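CG5036 (Drosophila melanogaster, PDB 4IGU) probably binds G protein alpha subunits through its RGS domain, speeding their GTP hydrolysis and also restraining GDP release, and so dampens G protein signalling. Local coordinates at residues I52-A57 / I117-L122; D60-N65 / T111-Q116; L76-Y81 / I99-M104. All coordinates share one frame; numbering follows the deposited sequence.

Overall arrangement
All three contacts lie in the helical RGS domain, and no strand takes part. Contacts 1 and 2 hold the same pair, helix 50-61 and helix 113-132. The centre of contact 1 is about 4 Å from the centre of the chain; the contact is partly buried and wholly van der Waals. The centre of contact 2 is farther out, at about 13 Å, yet this contact is buried and adds a salt bridge to its apolar pair. Contact 3, partly buried and centred about 16 Å out, joins helix 67-81 to helix 94-103 by one hydrogen bond and apolar packing. Phe-54 of contact 1 packs on Ile-77, joining contact 1 to contact 3.

Contact 1 (I52-A57 / I117-L122); sequences ILFWLA and IQIYTL
Trp-55 and Tyr-120 lie side by side and point the same way, between helix 50-61 and helix 113-132. Their CA atoms are 7.0 Å apart. Tyr-120 can be followed outward. Its CB sits 3.7 Å from Trp-55 NE1 and also faces Trp-55 CD1. CG lies a little farther from the same nitrogen. CD2 makes the closest approach, 3.3 Å from Trp-55 NE1, and also touches Trp-55 CE2. CE2 of Tyr-120 then reaches Trp-55 CZ2 at 4.1 Å. The phenol thus runs along the pyrrole side of the indole toward its benzene part. The two planes are inclined by 39°, an oblique pairing. Tyr-120 CG is anti to the backbone N (chi1 -176°), and Trp-55 has the same kind of first torsion; this lets the two rings extend alongside each other.

The second pair crosses at about a right angle. Ile-119 CG1 meets Phe-54 CD2 and Phe-54 CE2, both at 3.8 Å. Val-90 touches both of these side chains, and Phe-26 meets the ring of Tyr-120.

No hydrogen bond crosses between 52-57 and 117-122. Two aromatic rings and an apolar pair join the central helices of the RGS domain here. The chemistry implies cohesion by shape and dispersion, with no polar bond to set the spacing.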
loop_
_atom_site.group_PDB
_atom_site.type_symbol
_atom_site.label_atom_id
_atom_site.label_comp_id
_atom_site.label_asym_id
_atom_site.label_seq_id
_atom_site.Cartn_x
_atom_site.Cartn_y
_atom_site.Cartn_z
ATOM N N ILE A 52 1.561 2.581 -1.288
ATOM C CA ILE A 52 0.327 1.835 -1.058
ATOM C C ILE A 52 -0.398 1.493 -2.371
ATOM O O ILE A 52 -1.045 0.443 -2.490
ATOM C CB ILE A 52 -0.610 2.561 -0.044
ATOM C CG1 ILE A 52 -1.638 1.586 0.530
ATOM C CG2 ILE A 52 -1.261 3.802 -0.690
ATOM C CD1 ILE A 52 -2.445 2.140 1.684
ATOM N N LEU A 53 -0.291 2.366 -3.365
ATOM C CA LEU A 53 -0.917 2.083 -4.647
ATOM C C LEU A 53 -0.249 0.861 -5.310
ATOM O O LEU A 53 -0.931 -0.004 -5.876
ATOM C CB LEU A 53 -0.880 3.325 -5.550
ATOM C CG LEU A 53 -1.806 4.449 -5.050
ATOM C CD1 LEU A 53 -1.451 5.806 -5.637
ATOM C CD2 LEU A 53 -3.255 4.111 -5.371
ATOM N N PHE A 54 1.073 0.771 -5.213
ATOM C CA PHE A 54 1.786 -0.415 -5.712
ATOM C C PHE A 54 1.332 -1.639 -4.942
ATOM O O PHE A 54 1.027 -2.685 -5.530
ATOM C CB PHE A 54 3.304 -0.227 -5.567
ATOM C CG PHE A 54 4.117 -1.490 -5.805
ATOM C CD1 PHE A 54 4.202 -2.061 -7.073
ATOM C CD2 PHE A 54 4.835 -2.073 -4.767
ATOM C CE1 PHE A 54 4.971 -3.204 -7.296
ATOM C CE2 PHE A 54 5.607 -3.222 -4.981
ATOM C CZ PHE A 54 5.667 -3.790 -6.241
ATOM N N TRP A 55 1.263 -1.506 -3.620
ATOM C CA TRP A 55 0.874 -2.625 -2.761
ATOM C C TRP A 55 -0.547 -3.103 -3.079
ATOM O O TRP A 55 -0.812 -4.303 -3.160
ATOM C CB TRP A 55 1.010 -2.256 -1.271
ATOM C CG TRP A 55 0.829 -3.461 -0.366
ATOM C CD1 TRP A 55 1.793 -4.335 0.041
ATOM C CD2 TRP A 55 -0.405 -3.938 0.194
ATOM N NE1 TRP A 55 1.242 -5.319 0.834
ATOM C CE2 TRP A 55 -0.108 -5.096 0.939
ATOM C CE3 TRP A 55 -1.734 -3.491 0.137
ATOM C CZ2 TRP A 55 -1.089 -5.814 1.633
ATOM C CZ3 TRP A 55 -2.708 -4.206 0.824
ATOM C CH2 TRP A 55 -2.379 -5.353 1.566
ATOM N N LEU A 56 -1.457 -2.165 -3.288
ATOM C CA LEU A 56 -2.814 -2.530 -3.675
ATOM C C LEU A 56 -2.857 -3.173 -5.070
ATOM O O LEU A 56 -3.663 -4.077 -5.327
ATOM C CB LEU A 56 -3.720 -1.302 -3.613
ATOM C CG LEU A 56 -3.942 -0.759 -2.206
ATOM C CD1 LEU A 56 -4.577 0.616 -2.290
ATOM C CD2 LEU A 56 -4.810 -1.716 -1.402
ATOM N N ALA A 57 -2.003 -2.708 -5.974
ATOM C CA ALA A 57 -1.985 -3.262 -7.330
ATOM C C ALA A 57 -1.524 -4.708 -7.309
ATOM O O ALA A 57 -2.029 -5.537 -8.071
ATOM C CB ALA A 57 -1.089 -2.419 -8.252
ATOM N N ILE A 117 6.551 -7.186 -0.433
ATOM C CA ILE A 117 6.928 -7.328 0.977
ATOM C C ILE A 117 7.832 -6.187 1.439
ATOM O O ILE A 117 7.648 -5.619 2.521
ATOM C CB ILE A 117 7.651 -8.660 1.229
ATOM C CG1 ILE A 117 6.731 -9.836 0.923
ATOM C CG2 ILE A 117 8.143 -8.742 2.666
ATOM C CD1 ILE A 117 7.465 -11.176 0.884
ATOM N N GLN A 118 8.824 -5.865 0.622
ATOM C CA GLN A 118 9.742 -4.774 0.927
ATOM C C GLN A 118 8.978 -3.454 1.095
ATOM O O GLN A 118 9.236 -2.670 2.020
ATOM C CB GLN A 118 10.768 -4.678 -0.204
ATOM C CG GLN A 118 11.952 -3.772 0.053
ATOM C CD GLN A 118 13.191 -4.213 -0.723
ATOM O OE1 GLN A 118 13.542 -3.634 -1.760
ATOM N NE2 GLN A 118 13.865 -5.240 -0.215
ATOM N N ILE A 119 8.010 -3.218 0.220
ATOM C CA ILE A 119 7.209 -1.999 0.313
ATOM C C ILE A 119 6.221 -2.027 1.502
ATOM O O ILE A 119 6.014 -1.005 2.164
ATOM C CB ILE A 119 6.482 -1.690 -1.017
ATOM C CG1 ILE A 119 7.498 -1.511 -2.152
ATOM C CG2 ILE A 119 5.604 -0.443 -0.876
ATOM C CD1 ILE A 119 8.538 -0.452 -1.872
ATOM N N TYR A 120 5.621 -3.180 1.786
ATOM C CA TYR A 120 4.785 -3.300 2.990
ATOM C C TYR A 120 5.593 -3.037 4.268
ATOM O O TYR A 120 5.113 -2.377 5.189
ATOM C CB TYR A 120 4.122 -4.680 3.057
ATOM C CG TYR A 120 3.160 -4.877 4.222
ATOM C CD1 TYR A 120 3.616 -5.306 5.470
ATOM C CD2 TYR A 120 1.796 -4.667 4.065
ATOM C CE1 TYR A 120 2.735 -5.501 6.533
ATOM C CE2 TYR A 120 0.906 -4.862 5.119
ATOM C CZ TYR A 120 1.383 -5.270 6.352
ATOM O OH TYR A 120 0.495 -5.463 7.397
ATOM N N THR A 121 6.819 -3.560 4.318
ATOM C CA THR A 121 7.690 -3.390 5.476
ATOM C C THR A 121 8.079 -1.920 5.622
ATOM O O THR A 121 8.176 -1.386 6.734
ATOM C CB THR A 121 8.960 -4.263 5.345
ATOM O OG1 THR A 121 8.585 -5.647 5.259
ATOM C CG2 THR A 121 9.899 -4.060 6.538
ATOM N N LEU A 122 8.280 -1.267 4.482
ATOM C CA LEU A 122 8.589 0.155 4.436
ATOM C C LEU A 122 7.458 0.994 5.040
ATOM O O LEU A 122 7.694 1.822 5.920
ATOM C CB LEU A 122 8.839 0.552 2.978
ATOM C CG LEU A 122 9.129 2.001 2.608
ATOM C CD1 LEU A 122 10.176 2.537 3.532
ATOM C CD2 LEU A 122 9.607 2.083 1.173
#

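Contact 2 (D60-N65 / T111-Q116); sequences DLKKEN and TFDEAQ. With NA (sodium ion), chain F.
The start of helix 113-132 meets the end region of helix 50-61 in the RGS helical bundle. A type I beta turn runs from Leu-61 to Glu-64, and Phe-112 occupies the N-cap position of the facing helix. Lys-62 spans the gap. Its chain is extended to CE, then bends at the last torsion (chi4 -67°), which turns NZ onto Asp-113. Lys-62 NZ donates to Asp-113 OD1 at 2.6 Å, a short salt bridge. It uses the syn lone pair of that oxygen. The other oxygen, Asp-113 OD2, accepts from His-110. Lys-62 CE also packs 3.3 Å from Gln-116 OE1, while the amide nitrogen of Gln-116 bonds to Glu-59. An alanine in place of Lys-62 would probably leave the Asp-113 carboxylate without its cationic mate and take the aliphatic cover from Gln-116.

Deeper in, Leu-61 CD2 comes to the edge of the Phe-112 ring, in its plane, 3.7 Å from Phe-112 CD2. Thr-111 CG2 lies over the centre of one face of that ring. At the end of the turn, Glu-64 O binds a sodium ion at 2.9 Å, and two waters also coordinate the metal.

Phe-112 sits among several helices. It packs on Cys-58 of helix 50-61, Ile-77 of helix 67-81 and Val-100 of helix 94-103.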
loop_
_atom_site.group_PDB
_atom_site.type_symbol
_atom_site.label_atom_id
_atom_site.label_comp_id
_atom_site.label_asym_id
_atom_site.label_seq_id
_atom_site.Cartn_x
_atom_site.Cartn_y
_atom_site.Cartn_z
ATOM N N ASP A 60 -4.381 -6.902 -6.055
ATOM C CA ASP A 60 -5.368 -7.072 -7.108
ATOM C C ASP A 60 -4.879 -8.081 -8.151
ATOM O O ASP A 60 -5.656 -8.907 -8.645
ATOM C CB ASP A 60 -5.656 -5.723 -7.753
ATOM C CG ASP A 60 -6.620 -5.831 -8.895
ATOM O OD1 ASP A 60 -7.839 -5.879 -8.624
ATOM O OD2 ASP A 60 -6.157 -5.876 -10.059
ATOM N N LEU A 61 -3.585 -8.020 -8.478
ATOM C CA LEU A 61 -3.006 -8.932 -9.458
ATOM C C LEU A 61 -3.202 -10.379 -9.015
ATOM O O LEU A 61 -3.421 -11.270 -9.848
ATOM C CB LEU A 61 -1.514 -8.646 -9.662
ATOM C CG LEU A 61 -0.772 -9.582 -10.626
ATOM C CD1 LEU A 61 -1.227 -9.362 -12.078
ATOM C CD2 LEU A 61 0.763 -9.451 -10.503
ATOM N N LYS A 62 -3.166 -10.610 -7.705
ATOM C CA LYS A 62 -3.241 -11.978 -7.189
ATOM C C LYS A 62 -4.581 -12.641 -7.473
ATOM O O LYS A 62 -4.696 -13.875 -7.462
ATOM C CB LYS A 62 -2.880 -12.026 -5.697
ATOM C CG LYS A 62 -1.384 -11.771 -5.443
ATOM C CD LYS A 62 -1.027 -11.699 -3.968
ATOM C CE LYS A 62 0.471 -11.439 -3.773
ATOM N NZ LYS A 62 1.306 -12.600 -4.233
ATOM N N LYS A 63 -5.587 -11.820 -7.753
ATOM C CA LYS A 63 -6.917 -12.326 -8.025
ATOM C C LYS A 63 -7.011 -12.894 -9.430
ATOM O O LYS A 63 -7.871 -13.732 -9.698
ATOM C CB LYS A 63 -7.960 -11.229 -7.817
ATOM C CG LYS A 63 -8.029 -10.737 -6.373
ATOM C CD LYS A 63 -8.757 -9.409 -6.271
ATOM C CE LYS A 63 -10.178 -9.513 -6.791
ATOM N NZ LYS A 63 -10.911 -8.204 -6.662
ATOM N N GLU A 64 -6.105 -12.469 -10.313
ATOM C CA GLU A 64 -6.158 -12.889 -11.718
ATOM C C GLU A 64 -5.742 -14.357 -11.957
ATOM O O GLU A 64 -4.648 -14.766 -11.597
ATOM C CB GLU A 64 -5.309 -11.953 -12.580
ATOM C CG GLU A 64 -5.435 -12.224 -14.063
ATOM C CD GLU A 64 -6.882 -12.209 -14.521
ATOM O OE1 GLU A 64 -7.507 -11.135 -14.414
ATOM O OE2 GLU A 64 -7.390 -13.267 -14.983
ATOM N N ASN A 65 -6.606 -15.135 -12.603
ATOM C CA ASN A 65 -6.295 -16.538 -12.884
ATOM C C ASN A 65 -5.731 -16.811 -14.284
ATOM O O ASN A 65 -5.047 -17.806 -14.493
ATOM C CB ASN A 65 -7.553 -17.397 -12.703
ATOM C CG ASN A 65 -8.059 -17.403 -11.292
ATOM O OD1 ASN A 65 -7.300 -17.180 -10.342
ATOM N ND2 ASN A 65 -9.358 -17.682 -11.130
ATOM N N THR A 111 4.915 -12.731 -9.150
ATOM C CA THR A 111 6.046 -12.002 -9.744
ATOM C C THR A 111 6.614 -10.909 -8.836
ATOM O O THR A 111 7.841 -10.765 -8.700
ATOM C CB THR A 111 5.642 -11.418 -11.124
ATOM O OG1 THR A 111 5.600 -12.491 -12.077
ATOM C CG2 THR A 111 6.629 -10.368 -11.608
ATOM N N PHE A 112 5.732 -10.151 -8.188
ATOM C CA PHE A 112 6.194 -9.020 -7.372
ATOM C C PHE A 112 6.312 -9.293 -5.874
ATOM O O PHE A 112 6.534 -8.352 -5.097
ATOM C CB PHE A 112 5.265 -7.819 -7.575
ATOM C CG PHE A 112 5.127 -7.402 -9.012
ATOM C CD1 PHE A 112 6.094 -6.613 -9.607
ATOM C CD2 PHE A 112 4.042 -7.816 -9.772
ATOM C CE1 PHE A 112 5.977 -6.224 -10.940
ATOM C CE2 PHE A 112 3.920 -7.433 -11.111
ATOM C CZ PHE A 112 4.885 -6.645 -11.688
ATOM N N ASP A 113 6.160 -10.544 -5.451
ATOM C CA ASP A 113 6.168 -10.832 -4.015
ATOM C C ASP A 113 7.307 -10.177 -3.222
ATOM O O ASP A 113 7.061 -9.544 -2.198
ATOM C CB ASP A 113 6.108 -12.334 -3.753
ATOM C CG ASP A 113 4.718 -12.877 -3.927
ATOM O OD1 ASP A 113 3.877 -12.113 -4.438
ATOM O OD2 ASP A 113 4.467 -14.049 -3.565
ATOM N N GLU A 114 8.540 -10.307 -3.702
ATOM C CA GLU A 114 9.683 -9.731 -3.000
ATOM C C GLU A 114 9.583 -8.212 -2.880
ATOM O O GLU A 114 9.924 -7.641 -1.840
ATOM C CB GLU A 114 10.996 -10.127 -3.697
ATOM C CG GLU A 114 11.262 -11.617 -3.687
ATOM C CD GLU A 114 12.449 -12.008 -2.816
ATOM O OE1 GLU A 114 13.123 -13.004 -3.163
ATOM O OE2 GLU A 114 12.702 -11.331 -1.790
ATOM N N ALA A 115 9.118 -7.550 -3.936
ATOM C CA ALA A 115 8.999 -6.099 -3.891
ATOM C C ALA A 115 7.818 -5.708 -3.015
ATOM O O ALA A 115 7.901 -4.750 -2.236
ATOM C CB ALA A 115 8.860 -5.505 -5.305
ATOM N N GLN A 116 6.713 -6.438 -3.134
ATOM C CA GLN A 116 5.520 -6.095 -2.354
ATOM C C GLN A 116 5.819 -6.156 -0.855
ATOM O O GLN A 116 5.426 -5.262 -0.100
ATOM C CB GLN A 116 4.341 -7.008 -2.714
ATOM C CG GLN A 116 3.051 -6.678 -1.948
ATOM C CD GLN A 116 1.932 -7.677 -2.205
ATOM O OE1 GLN A 116 2.181 -8.824 -2.586
ATOM N NE2 GLN A 116 0.694 -7.250 -1.984
HETATM NA NA NA F . -2.812 -16.935 -11.858
HETATM O O HOH W 1 -3.006 -18.770 -13.369
HETATM O O HOH W 2 -0.066 -17.090 -12.302
#

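Contact 3 (L76-Y81 / I99-M104); sequences LIYEDY and IVNRNM
The hydroxyl of Tyr-78 donates to Asn-101 in the one hydrogen bond between 76-81 and 99-104. Tyr-78 OH lies 2.6 Å from Asn-101 OD1. The donor is tilted 23° from the carbonyl plane. The two side chains cross at about a right angle; the ring and amide planes are 50° apart. Asn-101 OD1 is also 3.2 Å from Tyr-78 CE2, so the oxygen lies at the edge of the ring beside the hydroxyl.

Tyr-78 carries most of the contact. Its CG is anti to the backbone N (chi1 -168°), and the ring extends across the gap from helix 67-81. Val-100 CG1 meets the same ring edge, in plane, 3.9 Å from Tyr-78 CD2 and equally near Tyr-78 CE2. Met-104 approaches obliquely. Its CG, and not its sulfur, is the nearest part, 4.1 Å from Tyr-78 CD2. The Met-104 chain is bent at its second and third torsions. Val-100 and Met-104 thus both pack near CD2, and a polar bond holds the tip. That bond is likely to limit tilting of the phenol.

The contact joins the last turns of helix 67-81 to the end region of helix 94-103. Ser-83, just past the first helix, also touches Tyr-78. Met-104 packs on Ala-74 and Arg-75 of helix 67-81. On the inner side, Ile-77 packs against Ala-57 and Leu-61 of helix 50-61.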
loop_
_atom_site.group_PDB
_atom_site.type_symbol
_atom_site.label_atom_id
_atom_site.label_comp_id
_atom_site.label_asym_id
_atom_site.label_seq_id
_atom_site.Cartn_x
_atom_site.Cartn_y
_atom_site.Cartn_z
ATOM N N LEU A 76 1.851 -3.504 -16.664
ATOM C CA LEU A 76 1.401 -2.164 -16.279
ATOM C C LEU A 76 1.884 -1.767 -14.886
ATOM O O LEU A 76 2.343 -0.646 -14.678
ATOM C CB LEU A 76 -0.125 -2.055 -16.371
ATOM C CG LEU A 76 -0.616 -1.531 -17.709
ATOM C CD1 LEU A 76 -2.112 -1.687 -17.823
ATOM C CD2 LEU A 76 -0.214 -0.070 -17.859
ATOM N N ILE A 77 1.770 -2.689 -13.940
ATOM C CA ILE A 77 2.331 -2.502 -12.613
ATOM C C ILE A 77 3.820 -2.165 -12.702
ATOM O O ILE A 77 4.291 -1.225 -12.047
ATOM C CB ILE A 77 2.135 -3.766 -11.750
ATOM C CG1 ILE A 77 0.645 -3.971 -11.444
ATOM C CG2 ILE A 77 2.918 -3.653 -10.452
ATOM C CD1 ILE A 77 0.313 -5.369 -10.907
ATOM N N TYR A 78 4.578 -2.910 -13.505
ATOM C CA TYR A 78 6.008 -2.598 -13.608
ATOM C C TYR A 78 6.213 -1.197 -14.172
ATOM O O TYR A 78 7.006 -0.407 -13.635
ATOM C CB TYR A 78 6.740 -3.619 -14.472
ATOM C CG TYR A 78 8.249 -3.532 -14.395
ATOM C CD1 TYR A 78 8.950 -2.590 -15.140
ATOM C CD2 TYR A 78 8.975 -4.402 -13.592
ATOM C CE1 TYR A 78 10.328 -2.507 -15.086
ATOM C CE2 TYR A 78 10.364 -4.334 -13.535
ATOM C CZ TYR A 78 11.032 -3.378 -14.285
ATOM O OH TYR A 78 12.414 -3.290 -14.249
ATOM N N GLU A 79 5.496 -0.890 -15.247
ATOM C CA GLU A 79 5.606 0.418 -15.886
ATOM C C GLU A 79 5.233 1.574 -14.943
ATOM O O GLU A 79 5.871 2.634 -14.951
ATOM C CB GLU A 79 4.710 0.468 -17.132
ATOM C CG GLU A 79 4.960 1.709 -17.978
ATOM C CD GLU A 79 3.977 1.869 -19.120
ATOM O OE1 GLU A 79 3.205 0.913 -19.393
ATOM O OE2 GLU A 79 3.985 2.957 -19.741
ATOM N N ASP A 80 4.191 1.373 -14.140
ATOM C CA ASP A 80 3.645 2.447 -13.313
ATOM C C ASP A 80 4.396 2.649 -12.004
ATOM O O ASP A 80 4.402 3.754 -11.466
ATOM C CB ASP A 80 2.171 2.180 -12.991
ATOM C CG ASP A 80 1.245 2.404 -14.188
ATOM O OD1 ASP A 80 1.625 3.108 -15.154
ATOM O OD2 ASP A 80 0.121 1.872 -14.147
ATOM N N TYR A 81 5.025 1.595 -11.486
ATOM C CA TYR A 81 5.636 1.665 -10.146
ATOM C C TYR A 81 7.112 1.332 -10.009
ATOM O O TYR A 81 7.722 1.654 -8.985
ATOM C CB TYR A 81 4.862 0.789 -9.172
ATOM C CG TYR A 81 3.413 1.152 -9.091
ATOM C CD1 TYR A 81 3.014 2.355 -8.519
ATOM C CD2 TYR A 81 2.442 0.300 -9.585
ATOM C CE1 TYR A 81 1.680 2.695 -8.437
ATOM C CE2 TYR A 81 1.110 0.622 -9.512
ATOM C CZ TYR A 81 0.731 1.820 -8.933
ATOM O OH TYR A 81 -0.606 2.145 -8.868
ATOM N N ILE A 99 15.307 -9.753 -9.378
ATOM C CA ILE A 99 14.360 -10.857 -9.245
ATOM C C ILE A 99 13.070 -10.566 -10.005
ATOM O O ILE A 99 12.591 -11.416 -10.759
ATOM C CB ILE A 99 14.027 -11.171 -7.765
ATOM C CG1 ILE A 99 15.256 -11.738 -7.051
ATOM C CG2 ILE A 99 12.881 -12.172 -7.682
ATOM C CD1 ILE A 99 15.090 -11.919 -5.539
ATOM N N VAL A 100 12.512 -9.372 -9.800
ATOM C CA VAL A 100 11.296 -8.952 -10.498
ATOM C C VAL A 100 11.495 -8.933 -12.025
ATOM O O VAL A 100 10.646 -9.439 -12.772
ATOM C CB VAL A 100 10.803 -7.580 -9.985
ATOM C CG1 VAL A 100 9.646 -7.058 -10.833
ATOM C CG2 VAL A 100 10.382 -7.697 -8.528
ATOM N N ASN A 101 12.616 -8.383 -12.487
ATOM C CA ASN A 101 12.930 -8.381 -13.923
ATOM C C ASN A 101 12.899 -9.776 -14.504
ATOM O O ASN A 101 12.309 -10.018 -15.562
ATOM C CB ASN A 101 14.312 -7.766 -14.196
ATOM C CG ASN A 101 14.342 -6.276 -13.972
ATOM O OD1 ASN A 101 13.310 -5.657 -13.722
ATOM N ND2 ASN A 101 15.532 -5.681 -14.067
ATOM N N ARG A 102 13.550 -10.710 -13.822
ATOM C CA ARG A 102 13.562 -12.075 -14.319
ATOM C C ARG A 102 12.154 -12.663 -14.282
ATOM O O ARG A 102 11.776 -13.399 -15.196
ATOM C CB ARG A 102 14.572 -12.944 -13.537
ATOM C CG ARG A 102 16.035 -12.480 -13.720
ATOM C CD ARG A 102 17.072 -13.469 -13.153
ATOM N NE ARG A 102 17.196 -13.406 -11.692
ATOM C CZ ARG A 102 18.074 -12.640 -11.041
ATOM N NH1 ARG A 102 18.118 -12.652 -9.709
ATOM N NH2 ARG A 102 18.909 -11.860 -11.720
ATOM N N ASN A 103 11.380 -12.347 -13.234
ATOM C CA ASN A 103 10.007 -12.883 -13.110
ATOM C C ASN A 103 9.066 -12.337 -14.169
ATOM O O ASN A 103 7.978 -12.871 -14.368
ATOM C CB ASN A 103 9.394 -12.584 -11.735
ATOM C CG ASN A 103 10.016 -13.398 -10.612
ATOM O OD1 ASN A 103 10.762 -14.334 -10.860
ATOM N ND2 ASN A 103 9.686 -13.052 -9.370
ATOM N N MET A 104 9.463 -11.248 -14.821
ATOM C CA MET A 104 8.592 -10.592 -15.787
ATOM C C MET A 104 8.660 -11.230 -17.154
ATOM O O MET A 104 7.904 -10.849 -18.059
ATOM C CB MET A 104 8.905 -9.092 -15.884
ATOM C CG MET A 104 8.249 -8.273 -14.767
ATOM S SD MET A 104 6.433 -8.347 -14.785
ATOM C CE MET A 104 6.026 -7.673 -16.395
#